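Local coordinates for protein galactose-binding lectin (Arachis hypogaea, PDB 6VAW) that binds D-galactose and galactose-bearing glycans as a homotetrameric legume lectin that carries calcium and manganese ions in each subunit, at residues A[4-9]-A[46-51]; A[19-24]-A[93-98]; A[67-72]-A[221-226]; A[89-94]-A[197-202]; A[173-178]-A[187-192]. One frame throughout, in Å; residues are numbered along the deposited sequence.

Contact 1. Residues A[4-9]-A[46-51]; sequences VSFNFN and VLYAMP
Two layers of the lectin beta sandwich meet where the rings of Phe-6 and Tyr-48 stack face to face. Phe-6 lies on strand 2-8 of one sheet and Tyr-48 on strand 43-53 of the other. The ring centroids are 3.8 Å apart and the planes are inclined by 16°. The side chains overlap, running opposite ways. Phe-6 CE2 sits over the middle of the tyrosine ring, 3.4 Å from Tyr-48 CG. Tyr-48 CD1 lies over the centre of the phenylalanine ring. With CG anti to the backbone N (chi1 -177°) the tyrosine ring comes to lie over Phe-6. The strand axes stay 11.3 Å apart and no hydrogen bond joins them, as befits facing sheets of the jelly-roll-like legume lectin fold. Phe-8 crosses Tyr-48 at about a right angle. Tyr-48 CD1 lies at the edge of the Phe-8 ring, 4.0 Å from Phe-8 CE2. Val-4 and Met-50 meet tip to tip, with Val-4 CG1 3.8 Å from Met-50 CE. The methionine chain bends at chi3 (63°), and its CE also lies at the edge of the Tyr-48 ring. Trp-223 meets Phe-6 edge-to-face. Met-50 of a second subunit packs on Tyr-48, Ala-49 and Met-50.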
# COMPACT_ATOMS: atom_id res chain seq x y z
N VAL A 4 -3.58 -2.37 10.62
CA VAL A 4 -3.70 -3.71 10.04
C VAL A 4 -4.21 -3.49 8.62
O VAL A 4 -5.26 -2.87 8.45
CB VAL A 4 -4.59 -4.69 10.84
CG1 VAL A 4 -4.74 -6.02 10.10
CG2 VAL A 4 -4.06 -4.93 12.26
N SER A 5 -3.47 -3.96 7.63
CA SER A 5 -3.86 -3.80 6.23
C SER A 5 -3.60 -5.06 5.43
O SER A 5 -2.52 -5.66 5.54
CB SER A 5 -3.10 -2.63 5.61
OG SER A 5 -3.63 -2.32 4.34
N PHE A 6 -4.60 -5.48 4.62
CA PHE A 6 -4.47 -6.66 3.77
C PHE A 6 -5.30 -6.52 2.52
O PHE A 6 -6.20 -5.68 2.47
CB PHE A 6 -4.80 -7.97 4.51
CG PHE A 6 -6.15 -8.12 5.17
CD1 PHE A 6 -7.27 -8.50 4.44
CD2 PHE A 6 -6.29 -7.94 6.54
CE1 PHE A 6 -8.51 -8.68 5.06
CE2 PHE A 6 -7.54 -8.11 7.16
CZ PHE A 6 -8.63 -8.50 6.42
N ASN A 7 -5.01 -7.32 1.51
CA ASN A 7 -5.74 -7.29 0.26
C ASN A 7 -5.71 -8.68 -0.37
O ASN A 7 -4.62 -9.26 -0.55
CB ASN A 7 -5.20 -6.21 -0.70
CG ASN A 7 -5.81 -6.22 -2.09
OD1 ASN A 7 -5.11 -6.36 -3.09
ND2 ASN A 7 -7.13 -6.11 -2.17
N PHE A 8 -6.89 -9.22 -0.67
CA PHE A 8 -7.10 -10.51 -1.35
C PHE A 8 -7.78 -10.28 -2.68
O PHE A 8 -8.93 -9.86 -2.71
CB PHE A 8 -7.95 -11.48 -0.50
CG PHE A 8 -7.35 -11.94 0.81
CD1 PHE A 8 -6.43 -12.98 0.84
CD2 PHE A 8 -7.75 -11.38 2.01
CE1 PHE A 8 -5.88 -13.40 2.05
CE2 PHE A 8 -7.19 -11.79 3.22
CZ PHE A 8 -6.26 -12.81 3.24
N ASN A 9 -7.07 -10.53 -3.77
CA ASN A 9 -7.62 -10.45 -5.13
C ASN A 9 -8.20 -11.82 -5.51
O ASN A 9 -9.01 -11.95 -6.43
CB ASN A 9 -6.54 -10.03 -6.13
CG ASN A 9 -5.98 -8.67 -5.86
OD1 ASN A 9 -6.73 -7.70 -5.69
ND2 ASN A 9 -4.66 -8.58 -5.81
N VAL A 46 -15.51 -17.79 6.67
CA VAL A 46 -14.10 -17.50 6.47
C VAL A 46 -13.75 -16.34 7.38
O VAL A 46 -14.52 -15.38 7.46
CB VAL A 46 -13.65 -17.26 5.00
CG1 VAL A 46 -13.86 -18.51 4.16
CG2 VAL A 46 -14.34 -16.05 4.37
N LEU A 47 -12.61 -16.42 8.07
CA LEU A 47 -12.14 -15.35 8.96
C LEU A 47 -10.72 -14.97 8.62
O LEU A 47 -9.93 -15.84 8.23
CB LEU A 47 -12.18 -15.80 10.43
CG LEU A 47 -13.51 -16.26 11.01
CD1 LEU A 47 -13.28 -17.22 12.16
CD2 LEU A 47 -14.36 -15.09 11.46
N TYR A 48 -10.38 -13.67 8.79
CA TYR A 48 -9.00 -13.25 8.67
C TYR A 48 -8.34 -13.87 9.91
O TYR A 48 -8.90 -13.76 11.00
CB TYR A 48 -8.86 -11.73 8.56
CG TYR A 48 -7.43 -11.31 8.37
CD1 TYR A 48 -6.74 -11.61 7.19
CD2 TYR A 48 -6.75 -10.61 9.37
CE1 TYR A 48 -5.42 -11.21 7.01
CE2 TYR A 48 -5.42 -10.23 9.20
CZ TYR A 48 -4.76 -10.53 8.02
OH TYR A 48 -3.47 -10.12 7.83
N ALA A 49 -7.30 -14.64 9.67
CA ALA A 49 -6.71 -15.50 10.71
C ALA A 49 -6.16 -14.72 11.89
O ALA A 49 -6.05 -15.31 12.95
CB ALA A 49 -5.65 -16.37 10.10
N MET A 50 -5.78 -13.48 11.69
CA MET A 50 -5.16 -12.74 12.79
C MET A 50 -6.20 -11.95 13.57
O MET A 50 -7.03 -11.28 12.97
CB MET A 50 -4.09 -11.80 12.25
CG MET A 50 -3.46 -11.00 13.31
SD MET A 50 -2.06 -10.08 12.72
CE MET A 50 -2.77 -8.97 11.50
N PRO A 51 -6.14 -11.98 14.91
CA PRO A 51 -7.01 -11.16 15.70
C PRO A 51 -6.67 -9.69 15.42
O PRO A 51 -5.54 -9.35 15.27
CB PRO A 51 -6.62 -11.52 17.14
CG PRO A 51 -6.00 -12.87 17.01
CD PRO A 51 -5.26 -12.82 15.70

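Contact 2. Residues A[19-24]-A[93-98]; sequences NFQGDV and DTQIPA
Gln-21 reaches from strand 18-22, outermost in its sheet within this chain, to the loop that follows strand 84-91, touching Thr-94, Gln-95 and Ile-96. Its CB starts beside the end of the isoleucine, 4.1 Å from Ile-96 CD1. CG is anti to the carbonyl carbon (chi1 -58°), and the chain runs extended toward the loop. CD comes 3.8 Å from Thr-94 O. At the tip the two amide atoms have different partners. NE2 gives a hydrogen bond to Thr-94 O at 3.0 Å. The bond is almost straight, 175° at the hydrogen, and the acceptor lies in the plane of the glutamine amide. OE1 accepts from Arg-45 NE, and the same arginine reaches Thr-94 OG1 through NH2. The Gln-95 side chain bends at chi2 and crosses Gln-21 at about a right angle. Gln-95 OE1 is 3.4 Å from Gln-21 NE2, but the angle is too poor for a hydrogen bond. Next along the strand, Ile-96 CD1 rests on the backbone of Gly-22, 3.6 Å from Gly-22 CA. The glycine has a positive phi of 72°, a conformation glycine adopts readily. The loop is thus fixed to the strand by a directional amide bond, apolar contact of Ile-96 CD1 and the shared Arg-45. With both ends of the Gln-21 amide engaged, its rotation is probably well defined, although the contact as a whole lies at the surface.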
# COMPACT_ATOMS: atom_id res chain seq x y z
N ASN A 19 -8.80 -18.44 8.01
CA ASN A 19 -9.35 -19.54 8.80
C ASN A 19 -10.65 -19.97 8.15
O ASN A 19 -11.52 -19.12 7.97
CB ASN A 19 -9.62 -19.17 10.27
CG ASN A 19 -8.43 -18.90 11.17
OD1 ASN A 19 -8.54 -18.12 12.12
ND2 ASN A 19 -7.30 -19.55 10.94
N PHE A 20 -10.77 -21.24 7.78
CA PHE A 20 -11.97 -21.79 7.15
C PHE A 20 -12.79 -22.55 8.20
O PHE A 20 -12.24 -23.35 8.96
CB PHE A 20 -11.59 -22.70 5.96
CG PHE A 20 -10.85 -21.99 4.85
CD1 PHE A 20 -11.55 -21.29 3.87
CD2 PHE A 20 -9.46 -22.02 4.79
CE1 PHE A 20 -10.86 -20.62 2.84
CE2 PHE A 20 -8.77 -21.34 3.77
CZ PHE A 20 -9.48 -20.67 2.79
N GLN A 21 -14.08 -22.29 8.26
CA GLN A 21 -14.99 -22.91 9.21
C GLN A 21 -16.18 -23.53 8.50
O GLN A 21 -16.80 -22.88 7.67
CB GLN A 21 -15.49 -21.91 10.28
CG GLN A 21 -14.39 -21.23 11.10
CD GLN A 21 -14.93 -20.46 12.29
OE1 GLN A 21 -16.02 -19.87 12.26
NE2 GLN A 21 -14.13 -20.40 13.34
N GLY A 22 -16.49 -24.77 8.84
CA GLY A 22 -17.63 -25.44 8.24
C GLY A 22 -17.45 -25.86 6.80
O GLY A 22 -16.38 -26.33 6.41
N ASP A 23 -18.49 -25.64 5.99
CA ASP A 23 -18.62 -26.16 4.62
C ASP A 23 -17.92 -25.35 3.51
O ASP A 23 -18.13 -25.64 2.33
CB ASP A 23 -20.12 -26.32 4.29
CG ASP A 23 -20.85 -27.27 5.24
OD1 ASP A 23 -20.22 -28.24 5.72
OD2 ASP A 23 -22.04 -27.03 5.52
N VAL A 24 -16.99 -24.45 3.86
CA VAL A 24 -16.26 -23.61 2.88
C VAL A 24 -15.30 -24.42 2.01
O VAL A 24 -14.60 -25.31 2.49
CB VAL A 24 -15.49 -22.46 3.57
CG1 VAL A 24 -15.03 -21.42 2.56
CG2 VAL A 24 -16.35 -21.80 4.61
N ASP A 93 -12.38 -16.03 19.46
CA ASP A 93 -12.65 -17.47 19.59
C ASP A 93 -13.96 -17.90 18.90
O ASP A 93 -14.45 -19.01 19.15
CB ASP A 93 -12.70 -17.85 21.09
CG ASP A 93 -13.93 -17.35 21.83
OD1 ASP A 93 -14.40 -16.21 21.54
OD2 ASP A 93 -14.43 -18.09 22.71
N THR A 94 -14.52 -17.04 18.03
CA THR A 94 -15.79 -17.30 17.35
C THR A 94 -15.78 -18.60 16.53
O THR A 94 -14.84 -18.91 15.79
CB THR A 94 -16.26 -16.10 16.49
OG1 THR A 94 -17.59 -16.33 16.07
CG2 THR A 94 -15.36 -15.80 15.27
N GLN A 95 -16.86 -19.36 16.69
CA GLN A 95 -17.11 -20.62 16.00
C GLN A 95 -18.54 -20.66 15.51
O GLN A 95 -19.40 -19.97 16.06
CB GLN A 95 -16.85 -21.83 16.95
CG GLN A 95 -15.38 -22.04 17.38
CD GLN A 95 -14.42 -22.46 16.29
OE1 GLN A 95 -13.30 -21.97 16.21
NE2 GLN A 95 -14.82 -23.40 15.43
N ILE A 96 -18.83 -21.49 14.49
CA ILE A 96 -20.22 -21.72 14.06
C ILE A 96 -21.02 -22.15 15.31
O ILE A 96 -20.54 -23.01 16.04
CB ILE A 96 -20.32 -22.76 12.91
CG1 ILE A 96 -19.60 -22.26 11.65
CG2 ILE A 96 -21.79 -23.12 12.61
CD1 ILE A 96 -19.35 -23.33 10.56
N PRO A 97 -22.18 -21.53 15.63
CA PRO A 97 -22.94 -21.93 16.82
C PRO A 97 -23.22 -23.44 16.84
O PRO A 97 -23.55 -24.02 15.80
CB PRO A 97 -24.22 -21.12 16.72
CG PRO A 97 -23.85 -19.93 15.92
CD PRO A 97 -22.88 -20.44 14.91
N ALA A 98 -23.00 -24.09 17.99
CA ALA A 98 -23.21 -25.54 18.11
C ALA A 98 -24.67 -25.90 17.85
O ALA A 98 -25.57 -25.22 18.36
CB ALA A 98 -22.76 -26.05 19.47

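Contact 3. Residues A[67-72]-A[221-226]; sequences TSFSFE and RSWSFT
The indole of Trp-223 meets strand 64-74 with its edge. Ser-68 O lies in the ring plane there. NE1, in the same edge, donates to Thr-67 OG1 at 2.9 Å, 14° out of the plane and bent to 136° at the hydrogen. Thr-67 OG1 also lies at the edge of the Phe-225 ring. Phe-206 meets the indole edge-to-face. The threonine hydroxyl donates to Ser-224 O, 2.7 Å from Thr-67 OG1. With chi1 at -173° the hydroxyl lies opposite the backbone N, which turns it toward the neighbouring strand. Ser-224 O also accepts from Ser-68 N, so one carbonyl takes two donors. Strands 64-74 and 217-229 are antiparallel neighbours in one sheet of the lectin sandwich. Thr-67, Phe-69, Trp-223 and Phe-225 lie on the face turned to the other sheet, and Phe-69 CB packs 3.9 Å from Trp-223 CD1. Ser-68, Ser-70, Ser-222 and Ser-224 line the opposite face. There Ser-70 OG and Ser-222 OG are hydrogen-bonded at 2.7 Å. Arg-221 and Ser-222 both face Ser-70 in a classic beta bulge. Arg-221 N donates to Ser-70 O at 2.8 Å. Beyond the bulge, the salt bridge from Arg-221 NH1 to Glu-72 OE1 is long, 4.0 Å.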
# COMPACT_ATOMS: atom_id res chain seq x y z
N THR A 67 -13.13 -0.98 4.58
CA THR A 67 -13.02 -2.31 3.98
C THR A 67 -13.89 -2.36 2.75
O THR A 67 -14.93 -1.73 2.69
CB THR A 67 -13.33 -3.47 4.99
OG1 THR A 67 -13.06 -4.74 4.39
CG2 THR A 67 -14.75 -3.46 5.55
N SER A 68 -13.41 -3.07 1.72
CA SER A 68 -14.15 -3.29 0.50
C SER A 68 -14.10 -4.77 0.14
O SER A 68 -13.10 -5.45 0.40
CB SER A 68 -13.60 -2.43 -0.63
OG SER A 68 -13.64 -1.05 -0.31
N PHE A 69 -15.20 -5.29 -0.38
CA PHE A 69 -15.25 -6.69 -0.80
C PHE A 69 -16.25 -6.83 -1.93
O PHE A 69 -17.05 -5.92 -2.17
CB PHE A 69 -15.59 -7.65 0.39
CG PHE A 69 -16.83 -7.30 1.18
CD1 PHE A 69 -18.08 -7.76 0.79
CD2 PHE A 69 -16.75 -6.49 2.32
CE1 PHE A 69 -19.22 -7.46 1.54
CE2 PHE A 69 -17.90 -6.16 3.04
CZ PHE A 69 -19.13 -6.67 2.66
N SER A 70 -16.14 -7.95 -2.65
CA SER A 70 -17.06 -8.29 -3.72
C SER A 70 -17.54 -9.71 -3.55
O SER A 70 -16.78 -10.60 -3.14
CB SER A 70 -16.46 -8.07 -5.09
OG SER A 70 -15.30 -8.86 -5.31
N PHE A 71 -18.82 -9.91 -3.81
CA PHE A 71 -19.42 -11.22 -3.70
C PHE A 71 -20.37 -11.47 -4.85
O PHE A 71 -20.69 -10.55 -5.62
CB PHE A 71 -20.16 -11.39 -2.34
CG PHE A 71 -21.39 -10.53 -2.13
CD1 PHE A 71 -22.61 -10.89 -2.70
CD2 PHE A 71 -21.34 -9.41 -1.31
CE1 PHE A 71 -23.75 -10.10 -2.51
CE2 PHE A 71 -22.49 -8.62 -1.10
CZ PHE A 71 -23.68 -8.97 -1.70
N GLU A 72 -20.86 -12.72 -4.92
CA GLU A 72 -21.84 -13.13 -5.91
C GLU A 72 -22.73 -14.20 -5.31
O GLU A 72 -22.25 -15.13 -4.66
CB GLU A 72 -21.11 -13.65 -7.17
CG GLU A 72 -22.01 -14.00 -8.34
CD GLU A 72 -21.36 -14.86 -9.40
OE1 GLU A 72 -20.21 -14.56 -9.81
OE2 GLU A 72 -22.00 -15.85 -9.83
N ARG A 221 -15.43 -13.05 -3.68
CA ARG A 221 -14.49 -12.87 -4.78
C ARG A 221 -13.21 -12.11 -4.41
O ARG A 221 -12.14 -12.43 -4.94
CB ARG A 221 -15.19 -12.16 -5.94
CG ARG A 221 -16.32 -12.99 -6.55
CD ARG A 221 -17.07 -12.26 -7.65
NE ARG A 221 -16.18 -11.75 -8.70
CZ ARG A 221 -15.85 -12.41 -9.81
NH1 ARG A 221 -16.33 -13.62 -10.04
NH2 ARG A 221 -15.03 -11.85 -10.70
N SER A 222 -13.32 -11.08 -3.57
CA SER A 222 -12.18 -10.26 -3.17
C SER A 222 -12.47 -9.56 -1.86
O SER A 222 -13.63 -9.42 -1.48
CB SER A 222 -11.81 -9.25 -4.25
OG SER A 222 -12.84 -8.30 -4.47
N TRP A 223 -11.41 -9.14 -1.16
CA TRP A 223 -11.54 -8.45 0.12
C TRP A 223 -10.28 -7.63 0.43
O TRP A 223 -9.19 -8.19 0.45
CB TRP A 223 -11.79 -9.48 1.22
CG TRP A 223 -12.08 -8.93 2.59
CD1 TRP A 223 -12.57 -7.70 2.90
CD2 TRP A 223 -11.94 -9.64 3.82
NE1 TRP A 223 -12.74 -7.59 4.26
CE2 TRP A 223 -12.39 -8.78 4.85
CE3 TRP A 223 -11.54 -10.94 4.16
CZ2 TRP A 223 -12.45 -9.18 6.19
CZ3 TRP A 223 -11.53 -11.31 5.50
CH2 TRP A 223 -11.96 -10.43 6.50
N SER A 224 -10.45 -6.33 0.68
CA SER A 224 -9.37 -5.44 1.10
C SER A 224 -9.79 -4.82 2.42
O SER A 224 -10.98 -4.65 2.67
CB SER A 224 -9.05 -4.40 0.03
OG SER A 224 -10.09 -3.45 -0.12
N PHE A 225 -8.84 -4.52 3.29
CA PHE A 225 -9.14 -4.02 4.62
C PHE A 225 -8.01 -3.19 5.16
O PHE A 225 -6.85 -3.55 4.98
CB PHE A 225 -9.39 -5.23 5.56
CG PHE A 225 -9.67 -4.93 7.01
CD1 PHE A 225 -8.64 -4.77 7.92
CD2 PHE A 225 -10.97 -4.85 7.48
CE1 PHE A 225 -8.90 -4.52 9.27
CE2 PHE A 225 -11.24 -4.56 8.81
CZ PHE A 225 -10.20 -4.42 9.70
N THR A 226 -8.34 -2.10 5.87
CA THR A 226 -7.38 -1.27 6.57
C THR A 226 -8.04 -0.78 7.84
O THR A 226 -9.12 -0.22 7.77
CB THR A 226 -6.81 -0.08 5.77
OG1 THR A 226 -6.22 -0.51 4.53
CG2 THR A 226 -5.79 0.73 6.59

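Contact 4. Residues A[89-94]-A[197-202]; sequences IAPEDT and KLPERV
Ile-89 meets Val-202 at a slant at the ends of strands 84-91 and 201-209, antiparallel neighbours in the seven-stranded sheet of the lectin fold. This is the tight, buried part of the contact. Ile-89 CG2 lies 3.6 Å from Val-202 CG2 and 3.7 Å from Leu-198 CD1, between two branched side chains. Val-202 CB also sits close to the backbone, 3.2 Å from Ala-90 O. Further out the packing becomes looser. The rings of Pro-91 and Pro-199 cross at about a right angle, with Pro-91 CB 3.9 Å from Pro-199 CG. Pro-91 opens a type I beta turn closed by the bond from Thr-94 N to Pro-91 O. The turn carries Glu-92 to the more open side of the contact, where it meets Arg-201. Pro-51 lies against both of these side chains, and Pro-16 of a second subunit packs on Arg-201. The arginine chain bends at chi3 (49°) and offers the carboxylate its side edge. The carboxylate and guanidinium planes are 48° apart. Arg-201 NE makes a weak third bond to Glu-92 OE2 at 3.2 Å. The two shorter bonds end on one oxygen: Glu-92 OE1 receives Arg-201 NE at 2.9 Å and, on its syn lone pair, Arg-201 NH2 at 2.8 Å.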
# COMPACT_ATOMS: atom_id res chain seq x y z
N ILE A 89 -18.07 -9.28 12.46
CA ILE A 89 -17.02 -8.97 13.44
C ILE A 89 -17.40 -9.70 14.69
O ILE A 89 -18.54 -9.57 15.11
CB ILE A 89 -16.87 -7.48 13.70
CG1 ILE A 89 -17.01 -6.64 12.43
CG2 ILE A 89 -15.54 -7.21 14.42
CD1 ILE A 89 -17.25 -5.10 12.72
N ALA A 90 -16.50 -10.50 15.25
CA ALA A 90 -16.90 -11.29 16.42
C ALA A 90 -15.70 -11.56 17.35
O ALA A 90 -14.57 -11.32 16.93
CB ALA A 90 -17.53 -12.61 15.95
N PRO A 91 -15.92 -12.06 18.59
CA PRO A 91 -14.77 -12.38 19.48
C PRO A 91 -13.78 -13.32 18.76
O PRO A 91 -14.19 -14.10 17.88
CB PRO A 91 -15.43 -13.04 20.70
CG PRO A 91 -16.81 -12.50 20.72
CD PRO A 91 -17.20 -12.40 19.24
N GLU A 92 -12.47 -13.21 19.08
CA GLU A 92 -11.42 -13.99 18.40
C GLU A 92 -11.64 -15.51 18.46
O GLU A 92 -11.17 -16.20 17.55
CB GLU A 92 -10.00 -13.62 18.89
CG GLU A 92 -9.73 -13.86 20.36
CD GLU A 92 -8.49 -13.18 20.92
OE1 GLU A 92 -7.45 -13.14 20.23
OE2 GLU A 92 -8.57 -12.72 22.09
N ASP A 93 -12.38 -16.03 19.46
CA ASP A 93 -12.65 -17.47 19.59
C ASP A 93 -13.96 -17.90 18.90
O ASP A 93 -14.45 -19.01 19.15
CB ASP A 93 -12.70 -17.85 21.09
CG ASP A 93 -13.93 -17.35 21.83
OD1 ASP A 93 -14.40 -16.21 21.54
OD2 ASP A 93 -14.43 -18.09 22.71
N THR A 94 -14.52 -17.04 18.03
CA THR A 94 -15.79 -17.30 17.35
C THR A 94 -15.78 -18.60 16.53
O THR A 94 -14.84 -18.91 15.79
CB THR A 94 -16.26 -16.10 16.49
OG1 THR A 94 -17.59 -16.33 16.07
CG2 THR A 94 -15.36 -15.80 15.27
N LYS A 197 -20.01 -3.31 22.51
CA LYS A 197 -20.60 -4.57 22.05
C LYS A 197 -19.59 -5.68 21.81
O LYS A 197 -19.97 -6.85 21.73
CB LYS A 197 -21.39 -4.33 20.75
CG LYS A 197 -22.51 -3.28 20.85
CD LYS A 197 -23.62 -3.70 21.80
CE LYS A 197 -24.74 -2.68 21.82
NZ LYS A 197 -25.63 -2.89 22.99
N LEU A 198 -18.34 -5.35 21.62
CA LEU A 198 -17.35 -6.39 21.32
C LEU A 198 -16.12 -6.34 22.23
O LEU A 198 -15.81 -5.26 22.72
CB LEU A 198 -16.88 -6.27 19.86
CG LEU A 198 -17.88 -6.75 18.79
CD1 LEU A 198 -17.52 -6.22 17.43
CD2 LEU A 198 -17.99 -8.26 18.76
N PRO A 199 -15.33 -7.45 22.32
CA PRO A 199 -14.09 -7.42 23.11
C PRO A 199 -12.98 -6.64 22.41
O PRO A 199 -13.09 -6.34 21.19
CB PRO A 199 -13.71 -8.90 23.23
CG PRO A 199 -14.31 -9.54 22.02
CD PRO A 199 -15.57 -8.79 21.73
N GLU A 200 -11.87 -6.37 23.13
CA GLU A 200 -10.73 -5.63 22.54
C GLU A 200 -10.17 -6.30 21.27
O GLU A 200 -9.76 -5.59 20.35
CB GLU A 200 -9.60 -5.45 23.56
CG GLU A 200 -9.92 -4.44 24.63
CD GLU A 200 -9.06 -4.60 25.87
OE1 GLU A 200 -7.93 -4.06 25.87
OE2 GLU A 200 -9.53 -5.23 26.85
N ARG A 201 -10.10 -7.65 21.25
CA ARG A 201 -9.58 -8.45 20.15
C ARG A 201 -10.72 -9.20 19.47
O ARG A 201 -11.55 -9.88 20.11
CB ARG A 201 -8.48 -9.42 20.59
CG ARG A 201 -7.19 -8.71 21.07
CD ARG A 201 -6.32 -9.58 21.97
NE ARG A 201 -6.08 -10.91 21.41
CZ ARG A 201 -4.87 -11.45 21.21
NH1 ARG A 201 -3.78 -10.76 21.52
NH2 ARG A 201 -4.76 -12.67 20.72
N VAL A 202 -10.77 -9.04 18.15
CA VAL A 202 -11.83 -9.60 17.31
C VAL A 202 -11.30 -10.22 16.05
O VAL A 202 -10.12 -10.06 15.71
CB VAL A 202 -12.94 -8.55 16.93
CG1 VAL A 202 -13.66 -8.00 18.17
CG2 VAL A 202 -12.38 -7.43 16.04

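Contact 5. Residues A[173-178]-A[187-192]; sequences TLSVAV and TIAQVV
Backbone hydrogen bonds pair Leu-174 with Gln-190 and Val-176 with Ile-188, two for each pair. Leu-174 N meets Gln-190 O at 3.0 Å in a nearly straight bond, 172° at the hydrogen. Val-176 N meets Ile-188 O at 2.8 Å in a more bent bond. Weaker CA-H...O contacts lie between these bonds. Ala-189 CA is 3.1 Å from Leu-174 O, and Thr-187 CA is 3.1 Å from Val-176 O. The two strands form an antiparallel beta hairpin at the end of one lectin sheet, next to strand 159-168. Apolar packing sets Val-176 and Ile-188 side by side on the face turned to the sandwich interior, with Val-176 CB 3.8 Å from Ile-188 CG2. The rest of Ile-188 leads away to Val-138 and Ile-140, since CG1 is anti to the backbone N (chi1 -168°). On the other face the strands make few contacts, such as Thr-173 OG1 with Val-191 CG2 at 3.7 Å. There Thr-173, Ser-175, Ala-177 and Ala-189 pack on Thr-173, Ile-166 and Asp-168 of a fourth subunit. Side-chain polar bonds mostly leave the pair. Thr-187 OG1 is hydrogen-bonded to Asp-168 and Ser-64 of that subunit, and Thr-173 OG1 to Thr-171. Gln-190 NE2 bonds to Val-191 O at 3.1 Å.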
# COMPACT_ATOMS: atom_id res chain seq x y z
N THR A 173 -20.07 5.54 13.81
CA THR A 173 -20.94 5.28 12.65
C THR A 173 -20.36 4.23 11.75
O THR A 173 -19.21 4.34 11.33
CB THR A 173 -21.22 6.59 11.86
OG1 THR A 173 -21.82 7.55 12.73
CG2 THR A 173 -22.13 6.35 10.65
N LEU A 174 -21.17 3.21 11.44
CA LEU A 174 -20.85 2.17 10.45
C LEU A 174 -21.66 2.52 9.18
O LEU A 174 -22.89 2.51 9.22
CB LEU A 174 -21.24 0.80 11.01
CG LEU A 174 -20.97 -0.39 10.13
CD1 LEU A 174 -19.53 -0.71 10.10
CD2 LEU A 174 -21.69 -1.66 10.66
N SER A 175 -20.97 2.94 8.13
CA SER A 175 -21.60 3.32 6.86
C SER A 175 -21.29 2.27 5.81
O SER A 175 -20.15 1.83 5.71
CB SER A 175 -21.15 4.71 6.42
OG SER A 175 -21.98 5.11 5.35
N VAL A 176 -22.30 1.89 5.03
CA VAL A 176 -22.22 0.82 4.01
C VAL A 176 -22.75 1.34 2.66
O VAL A 176 -23.84 1.90 2.61
CB VAL A 176 -23.04 -0.43 4.46
CG1 VAL A 176 -22.94 -1.57 3.45
CG2 VAL A 176 -22.64 -0.89 5.86
N ALA A 177 -21.98 1.11 1.60
CA ALA A 177 -22.39 1.44 0.23
C ALA A 177 -22.27 0.17 -0.60
O ALA A 177 -21.20 -0.43 -0.65
CB ALA A 177 -21.55 2.57 -0.37
N VAL A 178 -23.38 -0.23 -1.21
CA VAL A 178 -23.51 -1.45 -2.03
C VAL A 178 -23.76 -1.07 -3.48
O VAL A 178 -24.77 -0.41 -3.77
CB VAL A 178 -24.65 -2.34 -1.46
CG1 VAL A 178 -24.69 -3.68 -2.16
CG2 VAL A 178 -24.53 -2.50 0.05
N THR A 187 -27.40 2.40 0.15
CA THR A 187 -26.60 2.72 1.34
C THR A 187 -27.39 2.48 2.61
O THR A 187 -28.62 2.57 2.62
CB THR A 187 -26.07 4.19 1.34
OG1 THR A 187 -27.16 5.10 1.48
CG2 THR A 187 -25.22 4.54 0.11
N ILE A 188 -26.67 2.27 3.70
CA ILE A 188 -27.26 2.10 5.03
C ILE A 188 -26.19 2.48 6.03
O ILE A 188 -25.02 2.18 5.80
CB ILE A 188 -27.85 0.68 5.28
CG1 ILE A 188 -28.71 0.65 6.56
CG2 ILE A 188 -26.76 -0.46 5.25
CD1 ILE A 188 -29.44 -0.65 6.83
N ALA A 189 -26.57 3.19 7.09
CA ALA A 189 -25.63 3.61 8.13
C ALA A 189 -26.30 3.53 9.49
O ALA A 189 -27.50 3.74 9.62
CB ALA A 189 -25.11 5.02 7.86
N GLN A 190 -25.52 3.20 10.50
CA GLN A 190 -26.05 3.04 11.86
C GLN A 190 -24.96 3.32 12.86
O GLN A 190 -23.85 2.83 12.69
CB GLN A 190 -26.61 1.60 12.05
CG GLN A 190 -27.03 1.22 13.50
CD GLN A 190 -28.21 2.06 13.93
OE1 GLN A 190 -29.21 2.13 13.24
NE2 GLN A 190 -28.12 2.71 15.09
N VAL A 191 -25.30 4.02 13.95
CA VAL A 191 -24.34 4.22 15.04
C VAL A 191 -24.29 2.91 15.84
O VAL A 191 -25.33 2.45 16.32
CB VAL A 191 -24.70 5.44 15.93
CG1 VAL A 191 -23.90 5.45 17.23
CG2 VAL A 191 -24.52 6.75 15.15
N VAL A 192 -23.10 2.28 15.90
CA VAL A 192 -22.81 1.04 16.62
C VAL A 192 -21.55 1.28 17.45
O VAL A 192 -20.49 1.58 16.88
CB VAL A 192 -22.63 -0.22 15.71
CG1 VAL A 192 -22.48 -1.49 16.57
CG2 VAL A 192 -23.77 -0.37 14.71

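In the fold
Contacts 1 and 5 are buried, contacts 3 and 4 partly so, and contact 2 lies at the surface. Contacts 3, 4 and 5 each join neighbouring strands within a sheet; backbone hydrogen bonds dominate in 3 and 5, side chains in 4. Contact 1 spans the two sheets and relies on rings and methyl groups. It also adjoins contact 3, because strands 2-8 and 217-229 are paired. Contacts 2 and 4 share Asp-93 and Thr-94 and hold opposite ends of the same turn and loop: contact 4 by apolar packing and an ion pair, contact 2 by a glutamine amide. All but contact 2 touch other subunits, contact 3 through a single residue and contact 5 with hydrogen bonds.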